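Local coordinates for protein formyltransferase PseJ (Anoxybacillus kamchatkensis G10, PDB 6EDK) that is a member of the formyltransferase family and holds a bound 1YA ligand in a pocket, at residues Asp54-Asp57 / Lys58-Ile62; Pro106-Trp109 / Ser110-Asp114; Trp202-Pro205 / Val206-Ile210. All coordinates share one frame; numbering follows the deposited sequence.

Interaction 1: residues Asp54-Asp57 / Lys58-Ile62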
loop_
_atom_site.group_PDB
_atom_site.type_symbol
_atom_site.label_atom_id
_atom_site.label_comp_id
_atom_site.label_asym_id
_atom_site.label_seq_id
_atom_site.Cartn_x
_atom_site.Cartn_y
_atom_site.Cartn_z
ATOM N N ASP A 54 7.119 2.962 -14.152
ATOM C CA ASP A 54 7.166 1.854 -15.095
ATOM C C ASP A 54 7.941 0.675 -14.510
ATOM O O ASP A 54 8.506 0.750 -13.415
ATOM C CB ASP A 54 7.798 2.321 -16.425
ATOM C CG ASP A 54 6.938 3.331 -17.182
ATOM O OD1 ASP A 54 5.709 3.424 -16.953
ATOM O OD2 ASP A 54 7.497 4.034 -18.045
ATOM N N LYS A 55 8.021 -0.427 -15.271
ATOM C CA LYS A 55 8.778 -1.595 -14.830
ATOM C C LYS A 55 10.242 -1.264 -14.602
ATOM O O LYS A 55 10.800 -0.360 -15.225
ATOM C CB LYS A 55 8.695 -2.729 -15.856
ATOM C CG LYS A 55 7.293 -3.260 -16.074
ATOM C CD LYS A 55 7.239 -4.263 -17.230
ATOM C CE LYS A 55 5.785 -4.463 -17.706
ATOM N NZ LYS A 55 5.625 -5.522 -18.749
ATOM N N LEU A 56 10.868 -2.019 -13.702
ATOM C CA LEU A 56 12.239 -1.803 -13.291
ATOM C C LEU A 56 13.018 -3.088 -13.469
ATOM O O LEU A 56 12.777 -4.064 -12.757
ATOM C CB LEU A 56 12.332 -1.368 -11.835
ATOM C CG LEU A 56 11.988 0.065 -11.531
ATOM C CD1 LEU A 56 11.913 0.116 -10.019
ATOM C CD2 LEU A 56 13.031 0.988 -12.042
ATOM N N ASP A 57 13.968 -3.079 -14.398
ATOM C CA ASP A 57 14.998 -4.103 -14.417
ATOM C C ASP A 57 15.941 -3.798 -13.285
ATOM O O ASP A 57 16.137 -2.628 -12.899
ATOM C CB ASP A 57 15.725 -4.073 -15.783
ATOM C CG ASP A 57 16.724 -5.236 -15.962
ATOM O OD1 ASP A 57 17.838 -5.175 -15.390
ATOM O OD2 ASP A 57 16.371 -6.219 -16.650
ATOM N N LYS A 58 16.576 -4.848 -12.751
ATOM C CA LYS A 58 17.489 -4.624 -11.634
ATOM C C LYS A 58 18.702 -3.789 -12.013
ATOM O O LYS A 58 19.358 -3.229 -11.113
ATOM C CB LYS A 58 17.956 -5.959 -11.046
ATOM C CG LYS A 58 18.948 -6.753 -11.875
ATOM C CD LYS A 58 19.163 -8.142 -11.227
ATOM C CE LYS A 58 20.056 -9.068 -12.044
ATOM N NZ LYS A 58 19.537 -10.489 -12.051
ATOM N N LYS A 59 19.015 -3.682 -13.315
ATOM C CA LYS A 59 20.126 -2.833 -13.760
ATOM C C LYS A 59 19.717 -1.390 -14.049
ATOM O O LYS A 59 20.602 -0.552 -14.286
ATOM C CB LYS A 59 20.765 -3.435 -15.016
ATOM C CG LYS A 59 21.407 -4.799 -14.787
ATOM C CD LYS A 59 22.016 -5.389 -16.086
ATOM C CE LYS A 59 20.912 -5.868 -17.031
ATOM N NZ LYS A 59 21.533 -6.516 -18.202
ATOM N N SER A 60 18.411 -1.070 -14.001
ATOM C CA SER A 60 17.961 0.279 -14.312
ATOM C C SER A 60 18.789 1.327 -13.594
ATOM O O SER A 60 19.019 1.242 -12.382
ATOM C CB SER A 60 16.456 0.470 -13.943
ATOM O OG SER A 60 16.146 1.857 -14.129
ATOM N N ALA A 61 19.204 2.357 -14.343
ATOM C CA ALA A 61 19.898 3.470 -13.724
ATOM C C ALA A 61 19.006 4.281 -12.784
ATOM O O ALA A 61 19.529 5.057 -11.971
ATOM C CB ALA A 61 20.491 4.393 -14.812
ATOM N N ILE A 62 17.685 4.102 -12.862
ATOM C CA ILE A 62 16.758 4.764 -11.920
ATOM C C ILE A 62 17.105 4.427 -10.460
ATOM O O ILE A 62 16.921 5.249 -9.553
ATOM C CB ILE A 62 15.320 4.334 -12.266
ATOM C CG1 ILE A 62 14.895 4.807 -13.665
ATOM C CG2 ILE A 62 14.327 4.864 -11.277
ATOM C CD1 ILE A 62 14.735 6.307 -13.806
#
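Leu56 lays its CD2 methyl over the side chain of Ser60, with CD2 3.8 Å from Ser60 OG, and the same methyl goes on to meet Ile62, whose CB lies 4.1 Å from Leu56 CD2. One leucine branch thus spans the chain reversal, touching the side chains of Ser60 and Ile62, while the chain beside it turns back through Asp57 to Ser60. That reversal, a type I turn, is closed by the backbone: Ser60 N donates to Asp57 O at 3.0 Å. Asp57 adds a bond from its side chain. With CG anti to the backbone N (chi1 -173°), OD1 is carried forward to the second residue on, where Lys59 N reaches it at 2.8 Å in a nearly straight bond (168°); Asp57 OD1 accepts it through its anti lone pair, the one directed away from OD2. The ammonium group of Lys58 goes elsewhere, to a salt bridge with Asp81, and Leu56 continues onto Tyr74, Ile82 and Leu31. Further on, Ile62 N donates to Ser60 OG at 3.0 Å. The surface loop between strands 48-52 and 68-71 thus combines a type I beta turn, an Asx turn at Asp57 and an ST turn at Ser60 that leads into the 3-10 segment beginning at Ala61.

Interaction 2: residues Pro106-Trp109 / Ser110-Asp114; sequences PNLW and SFLED
Leu112 sets its CD1 methyl over one face of the Trp109 indole, 4.0 Å from the centroid of the six-membered ring and 15° off its normal, a CH-pi contact; the same methyl also meets Leu108 CG at 3.6 Å. This apolar trio is the dense part of the contact, and the indole also stacks on the ring of His186. Leu108 O takes two donors, Phe111 N and Leu112 N. Helix 106-112 ends in a Schellman motif: Asp114, with positive phi, is its C-prime residue, Ser115 N reaches Ser110 O, and Asp114 N bonds weakly to Phe111 O. Round the helix from the leucines the contact becomes polar. Ser110 OG, set between backbone N and carbonyl carbon (chi1 80°), donates to Asn107 O at 2.8 Å, and one water donates to both Ser110 OG and Asn107 OD1, bridging them. The ring edge of Phe111 faces that amide, CE2 lying 3.6 Å from Asn107 OD1, while Asn107 ND2 turns to Thr150 and a bound MES molecule. Glu113 is held by its N, bonded to Trp109 O at 2.9 Å, and by OE1, hydrogen-bonded to His186. The loose side is at Asp114, exposed to solvent, whose side chain touches nothing in 106-109.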
loop_
_atom_site.group_PDB
_atom_site.type_symbol
_atom_site.label_atom_id
_atom_site.label_comp_id
_atom_site.label_asym_id
_atom_site.label_seq_id
_atom_site.Cartn_x
_atom_site.Cartn_y
_atom_site.Cartn_z
ATOM N N PRO A 106 -8.451 -4.521 -2.561
ATOM C CA PRO A 106 -8.643 -4.896 -1.167
ATOM C C PRO A 106 -9.884 -4.284 -0.548
ATOM O O PRO A 106 -10.508 -4.931 0.302
ATOM C CB PRO A 106 -7.377 -4.421 -0.455
ATOM C CG PRO A 106 -6.805 -3.363 -1.412
ATOM C CD PRO A 106 -7.174 -3.848 -2.799
ATOM N N ASN A 107 -10.264 -3.066 -0.940
ATOM C CA ASN A 107 -11.442 -2.457 -0.322
ATOM C C ASN A 107 -12.682 -3.267 -0.650
ATOM O O ASN A 107 -13.493 -3.586 0.225
ATOM C CB ASN A 107 -11.576 -1.020 -0.802
ATOM C CG ASN A 107 -12.747 -0.272 -0.186
ATOM O OD1 ASN A 107 -12.927 -0.231 1.044
ATOM N ND2 ASN A 107 -13.544 0.356 -1.044
ATOM N N LEU A 108 -12.866 -3.576 -1.928
ATOM C CA LEU A 108 -14.020 -4.401 -2.310
ATOM C C LEU A 108 -14.020 -5.745 -1.590
ATOM O O LEU A 108 -15.040 -6.155 -1.034
ATOM C CB LEU A 108 -14.016 -4.579 -3.815
ATOM C CG LEU A 108 -15.108 -5.567 -4.358
ATOM C CD1 LEU A 108 -16.472 -5.001 -4.066
ATOM C CD2 LEU A 108 -14.872 -5.651 -5.883
ATOM N N TRP A 109 -12.894 -6.439 -1.568
ATOM C CA TRP A 109 -12.863 -7.767 -0.964
ATOM C C TRP A 109 -13.081 -7.732 0.535
ATOM O O TRP A 109 -13.615 -8.703 1.107
ATOM C CB TRP A 109 -11.554 -8.474 -1.276
ATOM C CG TRP A 109 -11.550 -8.980 -2.643
ATOM C CD1 TRP A 109 -10.872 -8.479 -3.702
ATOM C CD2 TRP A 109 -12.307 -10.084 -3.119
ATOM N NE1 TRP A 109 -11.165 -9.222 -4.846
ATOM C CE2 TRP A 109 -12.058 -10.202 -4.502
ATOM C CE3 TRP A 109 -13.202 -10.987 -2.502
ATOM C CZ2 TRP A 109 -12.655 -11.213 -5.301
ATOM C CZ3 TRP A 109 -13.793 -11.984 -3.302
ATOM C CH2 TRP A 109 -13.509 -12.064 -4.694
ATOM N N SER A 110 -12.702 -6.609 1.201
ATOM C CA SER A 110 -12.969 -6.489 2.611
ATOM C C SER A 110 -14.458 -6.498 2.898
ATOM O O SER A 110 -14.868 -6.942 3.968
ATOM C CB SER A 110 -12.308 -5.229 3.184
ATOM O OG SER A 110 -13.054 -4.054 2.916
ATOM N N PHE A 111 -15.283 -6.081 1.948
ATOM C CA PHE A 111 -16.735 -6.152 2.120
ATOM C C PHE A 111 -17.296 -7.487 1.646
ATOM O O PHE A 111 -18.080 -8.126 2.375
ATOM C CB PHE A 111 -17.396 -5.001 1.384
ATOM C CG PHE A 111 -17.184 -3.715 2.070
ATOM C CD1 PHE A 111 -17.923 -3.407 3.178
ATOM C CD2 PHE A 111 -16.201 -2.855 1.671
ATOM C CE1 PHE A 111 -17.698 -2.229 3.863
ATOM C CE2 PHE A 111 -15.992 -1.677 2.354
ATOM C CZ PHE A 111 -16.735 -1.383 3.464
ATOM N N LEU A 112 -16.854 -7.942 0.466
ATOM C CA LEU A 112 -17.345 -9.212 -0.053
ATOM C C LEU A 112 -17.096 -10.356 0.919
ATOM O O LEU A 112 -17.957 -11.232 1.090
ATOM C CB LEU A 112 -16.698 -9.517 -1.398
ATOM C CG LEU A 112 -17.106 -8.603 -2.549
ATOM C CD1 LEU A 112 -16.262 -8.907 -3.754
ATOM C CD2 LEU A 112 -18.576 -8.702 -2.890
ATOM N N GLU A 113 -15.936 -10.384 1.574
ATOM C CA GLU A 113 -15.566 -11.454 2.492
ATOM C C GLU A 113 -15.675 -11.034 3.949
ATOM O O GLU A 113 -15.298 -11.814 4.823
ATOM C CB GLU A 113 -14.156 -11.967 2.157
ATOM C CG GLU A 113 -14.153 -12.778 0.849
ATOM C CD GLU A 113 -12.805 -13.249 0.384
ATOM O OE1 GLU A 113 -11.756 -12.859 0.954
ATOM O OE2 GLU A 113 -12.770 -14.031 -0.588
ATOM N N ASP A 114 -16.229 -9.845 4.224
ATOM C CA ASP A 114 -16.522 -9.308 5.547
ATOM C C ASP A 114 -15.303 -9.470 6.460
ATOM O O ASP A 114 -15.365 -10.046 7.536
ATOM C CB ASP A 114 -17.801 -9.955 6.149
ATOM C CG ASP A 114 -18.335 -9.221 7.389
ATOM O OD1 ASP A 114 -18.010 -8.044 7.633
ATOM O OD2 ASP A 114 -19.125 -9.827 8.161
HETATM O O HOH W 1 -12.117 -1.568 3.362
#

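Interaction 3: residues Trp202-Pro205 / Val206-Ile210; sequences WDTP and VQKLI
Pro205 O receives Lys208 N only weakly, at 3.5 Å, where the chain passes from an extended approach into a helical bend. Thr204 and Pro205 both have extended backbone angles (psi 138° at Pro205), whereas Val206, Gln207 and Lys208 are helical in phi and psi yet lack the regular bonds of a helix. The firmer closure comes one residue later, Leu209 N donating to Val206 O at 2.7 Å, so that two turns of the i to i+3 kind overlap. Two side chains fold back from this bend. Lys208 runs alongside the Pro205 ring and points the same way: its CB lies 3.6 Å from Pro205 O, and the extended chain then carries CE to 4.2 Å from Pro205 CG and NZ to 4.1 Å from Pro205 CD. The proline and the lysine stem form the more exposed flank. On the buried flank Leu209 uses both its branch point and a methyl: CG sits 3.8 Å from Pro205 O, and CD2 meets Thr204 CG2 at 4.1 Å, the two side chains crossing at about a right angle. In Thr204, CG2 is anti to the backbone N, and OG1, anti to the carbonyl carbon, bonds to Gly201 O and Asp200 N. Val206 and Leu209 both pack on Leu147, at the start of helix 147-169. The motif is a pair of overlapping i to i+3 turns, the first weakly bonded, in the C-terminal tail that follows strand 185-186, packed on helices 106-112 and 147-169.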
loop_
_atom_site.group_PDB
_atom_site.type_symbol
_atom_site.label_atom_id
_atom_site.label_comp_id
_atom_site.label_asym_id
_atom_site.label_seq_id
_atom_site.Cartn_x
_atom_site.Cartn_y
_atom_site.Cartn_z
ATOM N N TRP A 202 -18.645 2.718 -8.447
ATOM C CA TRP A 202 -18.038 3.237 -7.223
ATOM C C TRP A 202 -19.089 3.652 -6.213
ATOM O O TRP A 202 -18.844 3.595 -5.011
ATOM C CB TRP A 202 -17.165 4.445 -7.591
ATOM C CG TRP A 202 -15.811 4.108 -8.057
ATOM C CD1 TRP A 202 -15.323 4.202 -9.348
ATOM C CD2 TRP A 202 -14.716 3.651 -7.245
ATOM N NE1 TRP A 202 -14.011 3.815 -9.380
ATOM C CE2 TRP A 202 -13.598 3.482 -8.105
ATOM C CE3 TRP A 202 -14.580 3.342 -5.889
ATOM C CZ2 TRP A 202 -12.363 3.027 -7.641
ATOM C CZ3 TRP A 202 -13.349 2.866 -5.437
ATOM C CH2 TRP A 202 -12.255 2.732 -6.308
ATOM N N ASP A 203 -20.280 4.035 -6.670
ATOM C CA ASP A 203 -21.304 4.512 -5.762
ATOM C C ASP A 203 -22.271 3.412 -5.324
ATOM O O ASP A 203 -23.345 3.723 -4.790
ATOM C CB ASP A 203 -22.041 5.706 -6.379
ATOM C CG ASP A 203 -21.092 6.879 -6.718
ATOM O OD1 ASP A 203 -20.242 7.299 -5.873
ATOM O OD2 ASP A 203 -21.197 7.378 -7.849
ATOM N N THR A 204 -21.881 2.138 -5.480
ATOM C CA THR A 204 -22.636 1.038 -4.885
ATOM C C THR A 204 -22.563 1.101 -3.357
ATOM O O THR A 204 -21.452 1.165 -2.798
ATOM C CB THR A 204 -22.111 -0.281 -5.367
ATOM O OG1 THR A 204 -22.116 -0.303 -6.814
ATOM C CG2 THR A 204 -22.956 -1.403 -4.798
ATOM N N PRO A 205 -23.692 1.112 -2.669
ATOM C CA PRO A 205 -23.674 0.973 -1.203
ATOM C C PRO A 205 -22.977 -0.313 -0.798
ATOM O O PRO A 205 -23.145 -1.361 -1.437
ATOM C CB PRO A 205 -25.154 0.976 -0.830
ATOM C CG PRO A 205 -25.824 1.663 -1.987
ATOM C CD PRO A 205 -25.077 1.299 -3.185
ATOM N N VAL A 206 -22.140 -0.230 0.244
ATOM C CA VAL A 206 -21.397 -1.426 0.638
ATOM C C VAL A 206 -22.325 -2.433 1.314
ATOM O O VAL A 206 -22.058 -3.638 1.288
ATOM C CB VAL A 206 -20.184 -1.064 1.557
ATOM C CG1 VAL A 206 -19.183 -0.148 0.792
ATOM C CG2 VAL A 206 -20.586 -0.421 2.802
ATOM N N GLN A 207 -23.415 -1.963 1.929
ATOM C CA GLN A 207 -24.356 -2.869 2.597
ATOM C C GLN A 207 -24.778 -3.997 1.658
ATOM O O GLN A 207 -24.864 -5.151 2.076
ATOM C CB GLN A 207 -25.575 -2.065 3.091
ATOM C CG GLN A 207 -26.298 -2.625 4.316
ATOM C CD GLN A 207 -25.362 -2.916 5.504
ATOM O OE1 GLN A 207 -24.639 -2.028 6.006
ATOM N NE2 GLN A 207 -25.373 -4.171 5.955
ATOM N N LYS A 208 -24.950 -3.693 0.364
ATOM C CA LYS A 208 -25.323 -4.689 -0.637
ATOM C C LYS A 208 -24.263 -5.751 -0.865
ATOM O O LYS A 208 -24.561 -6.799 -1.467
ATOM C CB LYS A 208 -25.583 -3.995 -1.992
ATOM C CG LYS A 208 -26.686 -2.965 -1.938
ATOM C CD LYS A 208 -27.037 -2.440 -3.331
ATOM C CE LYS A 208 -28.244 -1.510 -3.245
ATOM N NZ LYS A 208 -28.404 -0.637 -4.450
ATOM N N LEU A 209 -23.021 -5.508 -0.405
ATOM C CA LEU A 209 -21.884 -6.330 -0.748
ATOM C C LEU A 209 -21.437 -7.227 0.392
ATOM O O LEU A 209 -20.720 -8.207 0.146
ATOM C CB LEU A 209 -20.714 -5.429 -1.174
ATOM C CG LEU A 209 -21.039 -4.375 -2.205
ATOM C CD1 LEU A 209 -19.775 -3.607 -2.673
ATOM C CD2 LEU A 209 -21.683 -5.029 -3.413
ATOM N N ILE A 210 -21.838 -6.915 1.619
ATOM C CA ILE A 210 -21.216 -7.533 2.786
ATOM C C ILE A 210 -21.538 -9.008 2.789
ATOM O O ILE A 210 -22.715 -9.394 2.754
ATOM C CB ILE A 210 -21.673 -6.867 4.079
ATOM C CG1 ILE A 210 -21.083 -5.450 4.160
ATOM C CG2 ILE A 210 -21.255 -7.734 5.283
ATOM C CD1 ILE A 210 -21.675 -4.629 5.211
#

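How the interactions relate
The three contacts follow one another in series along the chain, and they illustrate how local contacts are distributed over a fold. Interaction 1 lies in a loop beside the parallel strands of the six-stranded mixed sheet, its centre about 33 Å from that of interaction 2 and about 39 Å from that of interaction 3, on the opposite side of the chain's centre. Interactions 2 and 3, by contrast, have centres only about 10 Å apart and touch: Phe111 CE1 meets Val206 CG2 at 3.6 Å, and Leu108 CD1 meets Leu209 CD1 at 3.8 Å. The C-terminal tail therefore packs directly on helix 106-112, joining residues about a hundred positions apart, whereas the 54-62 loop touches neither.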